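Local coordinates for protein glucose-6-phosphate 1-dehydrogenase (Mycobacterium avium, PDB 4LGV) that probably catalyses the oxidation of glucose 6-phosphate to 6-phosphogluconolactone with a nicotinamide cofactor, the entry step of the pentose phosphate pathway, at residues F241-G246 against R301-V306. Residues are numbered along the deposited sequence; the frame is centred on the assembly and turned at random.
Sequences FYDAVG and RGYTEV
With CG anti to the backbone N (chi1 171°), Y303 holds its ring out from the short 3-10 turn 303-305, and its hydroxyl spans the gap to helix 239-243, where D243, also anti at chi1, turns its carboxylate to meet it. The phenol OH of Y303 donates to OD1 of D243 at 2.7 Å. OD1 is approached on its anti side, with the donor 32° out of the carboxylate plane, and the ring and carboxylate planes stand 63° apart. OD1 of D243 lies near the plane of the Y303 ring, at its edge. The same hydroxyl packs closely against the backbone, 3.2 Å from CA of D243. OH of Y303 also sits at the edge of the Y242 ring, near its plane, 3.6 Å from CD1 of Y242, and CD1 is 4.1 Å from CE1 of Y303. Both tyrosines are buried. The two segments bury 127 Å² against each other, most of it through Y303, whose side chain bridges backbones whose nearest CA atoms, of D243 and T304, are 9.4 Å apart. OD1 of D243 also hydrogen-bonds to S313 OG, which helps fix the carboxylate, while V309 touches both D243 and Y303. A single tyrosine-to-aspartate hydrogen bond thus joins helix 239-243 to the connection between strands 295-300 and 318-323 of the mixed sheet, within the C-terminal domain of the glucose-6-phosphate dehydrogenase family.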
ATOM      1  N   PHE A 241     -13.738  17.684  45.848  1.00 59.26           N
ATOM      2  CA  PHE A 241     -13.774  18.070  44.420  1.00 59.26           C
ATOM      3  C   PHE A 241     -13.653  16.859  43.508  1.00 52.39           C
ATOM      4  O   PHE A 241     -14.510  16.650  42.646  1.00 55.36           O
ATOM      5  CB  PHE A 241     -12.711  19.133  44.105  1.00 59.68           C
ATOM      6  CG  PHE A 241     -12.957  20.442  44.824  1.00 63.77           C
ATOM      7  CD1 PHE A 241     -13.882  21.361  44.332  1.00 65.56           C
ATOM      8  CD2 PHE A 241     -12.310  20.733  46.047  1.00 67.53           C
ATOM      9  CE1 PHE A 241     -14.135  22.555  45.017  1.00 68.04           C
ATOM     10  CE2 PHE A 241     -12.550  21.930  46.729  1.00 65.95           C
ATOM     11  CZ  PHE A 241     -13.466  22.840  46.212  1.00 67.13           C
ATOM     12  N   TYR A 242     -12.669  16.008  43.770  1.00 45.18           N
ATOM     13  CA  TYR A 242     -12.515  14.787  42.976  1.00 44.35           C
ATOM     14  C   TYR A 242     -13.757  13.882  43.030  1.00 45.21           C
ATOM     15  O   TYR A 242     -14.196  13.346  41.994  1.00 44.34           O
ATOM     16  CB  TYR A 242     -11.283  13.995  43.382  1.00 43.17           C
ATOM     17  CG  TYR A 242     -10.963  12.926  42.381  1.00 42.40           C
ATOM     18  CD1 TYR A 242     -11.518  11.663  42.493  1.00 42.83           C
ATOM     19  CD2 TYR A 242     -10.160  13.194  41.273  1.00 41.39           C
ATOM     20  CE1 TYR A 242     -11.266  10.674  41.546  1.00 43.41           C
ATOM     21  CE2 TYR A 242      -9.903  12.216  40.307  1.00 40.19           C
ATOM     22  CZ  TYR A 242     -10.449  10.958  40.444  1.00 41.00           C
ATOM     23  OH  TYR A 242     -10.186   9.960  39.549  1.00 39.70           O
ATOM     24  N   ASP A 243     -14.366  13.762  44.210  1.00 47.21           N
ATOM     25  CA  ASP A 243     -15.518  12.852  44.390  1.00 48.43           C
ATOM     26  C   ASP A 243     -16.731  13.225  43.542  1.00 49.46           C
ATOM     27  O   ASP A 243     -17.603  12.381  43.304  1.00 48.31           O
ATOM     28  CB  ASP A 243     -15.947  12.788  45.850  1.00 48.57           C
ATOM     29  CG  ASP A 243     -16.746  11.533  46.181  1.00 50.71           C
ATOM     30  OD1 ASP A 243     -16.442  10.449  45.605  1.00 52.77           O
ATOM     31  OD2 ASP A 243     -17.629  11.614  47.069  1.00 51.74           O
ATOM     32  N   ALA A 244     -16.804  14.492  43.135  1.00 48.10           N
ATOM     33  CA  ALA A 244     -17.868  14.969  42.237  1.00 50.46           C
ATOM     34  C   ALA A 244     -17.470  14.873  40.735  1.00 49.68           C
ATOM     35  O   ALA A 244     -18.279  15.160  39.872  1.00 52.36           O
ATOM     36  CB  ALA A 244     -18.196  16.421  42.578  1.00 51.03           C
ATOM     37  N   VAL A 245     -16.218  14.518  40.455  1.00 46.03           N
ATOM     38  CA  VAL A 245     -15.683  14.532  39.093  1.00 43.75           C
ATOM     39  C   VAL A 245     -15.460  13.107  38.589  1.00 41.84           C
ATOM     40  O   VAL A 245     -16.187  12.643  37.695  1.00 42.08           O
ATOM     41  CB  VAL A 245     -14.386  15.338  39.082  1.00 44.97           C
ATOM     42  CG1 VAL A 245     -13.714  15.246  37.734  1.00 46.06           C
ATOM     43  CG2 VAL A 245     -14.666  16.806  39.441  1.00 45.71           C
ATOM     44  N   GLY A 246     -14.482  12.400  39.166  1.00 39.17           N
ATOM     45  CA  GLY A 246     -14.211  11.026  38.774  1.00 38.37           C
ATOM     46  C   GLY A 246     -13.226  10.970  37.605  1.00 37.65           C
ATOM     47  O   GLY A 246     -13.068  11.935  36.871  1.00 35.14           O
ATOM     48  N   ARG A 301      -8.984   0.921  47.223  1.00 49.35           N
ATOM     49  CA  ARG A 301      -9.284   0.651  48.632  1.00 49.18           C
ATOM     50  C   ARG A 301      -8.601   1.720  49.473  1.00 48.98           C
ATOM     51  O   ARG A 301      -7.380   1.941  49.364  1.00 47.11           O
ATOM     52  CB  ARG A 301      -8.820  -0.747  49.047  1.00 50.64           C
ATOM     53  N   GLY A 302      -9.408   2.411  50.280  1.00 50.52           N
ATOM     54  CA  GLY A 302      -8.931   3.575  51.042  1.00 52.03           C
ATOM     55  C   GLY A 302      -9.465   4.903  50.537  1.00 52.35           C
ATOM     56  O   GLY A 302      -9.355   5.911  51.216  1.00 54.57           O
ATOM     57  N   TYR A 303     -10.016   4.909  49.323  1.00 52.69           N
ATOM     58  CA  TYR A 303     -10.518   6.139  48.707  1.00 50.33           C
ATOM     59  C   TYR A 303     -11.623   6.762  49.539  1.00 50.85           C
ATOM     60  O   TYR A 303     -11.644   7.971  49.719  1.00 50.03           O
ATOM     61  CB  TYR A 303     -11.023   5.870  47.282  1.00 48.97           C
ATOM     62  CG  TYR A 303     -11.742   7.042  46.665  1.00 47.91           C
ATOM     63  CD1 TYR A 303     -11.066   8.207  46.327  1.00 45.76           C
ATOM     64  CD2 TYR A 303     -13.105   6.981  46.420  1.00 49.04           C
ATOM     65  CE1 TYR A 303     -11.729   9.290  45.771  1.00 45.68           C
ATOM     66  CE2 TYR A 303     -13.777   8.053  45.867  1.00 47.98           C
ATOM     67  CZ  TYR A 303     -13.082   9.205  45.547  1.00 47.26           C
ATOM     68  OH  TYR A 303     -13.769  10.253  44.994  1.00 47.78           O
ATOM     69  N   THR A 304     -12.522   5.924  50.052  1.00 52.21           N
ATOM     70  CA  THR A 304     -13.617   6.383  50.869  1.00 57.19           C
ATOM     71  C   THR A 304     -13.179   6.978  52.231  1.00 60.88           C
ATOM     72  O   THR A 304     -13.967   7.686  52.846  1.00 63.01           O
ATOM     73  CB  THR A 304     -14.622   5.260  51.159  1.00 58.95           C
ATOM     74  OG1 THR A 304     -13.909   4.119  51.653  1.00 59.48           O
ATOM     75  CG2 THR A 304     -15.381   4.887  49.902  1.00 57.95           C
ATOM     76  N   GLU A 305     -11.945   6.733  52.670  1.00 58.52           N
ATOM     77  CA  GLU A 305     -11.431   7.346  53.902  1.00 62.46           C
ATOM     78  C   GLU A 305     -10.676   8.674  53.634  1.00 61.53           C
ATOM     79  O   GLU A 305     -10.179   9.308  54.554  1.00 61.22           O
ATOM     80  CB  GLU A 305     -10.570   6.340  54.713  1.00 61.28           C
ATOM     81  N   VAL A 306     -10.607   9.116  52.382  1.00 61.47           N
ATOM     82  CA  VAL A 306     -10.010  10.417  52.053  1.00 59.66           C
ATOM     83  C   VAL A 306     -10.957  11.554  52.502  1.00 60.92           C
ATOM     84  O   VAL A 306     -12.142  11.575  52.151  1.00 60.20           O
ATOM     85  CB  VAL A 306      -9.709  10.527  50.542  1.00 57.82           C
ATOM     86  CG1 VAL A 306      -9.285  11.942  50.141  1.00 57.56           C
ATOM     87  CG2 VAL A 306      -8.643   9.521  50.136  1.00 57.14           C
TER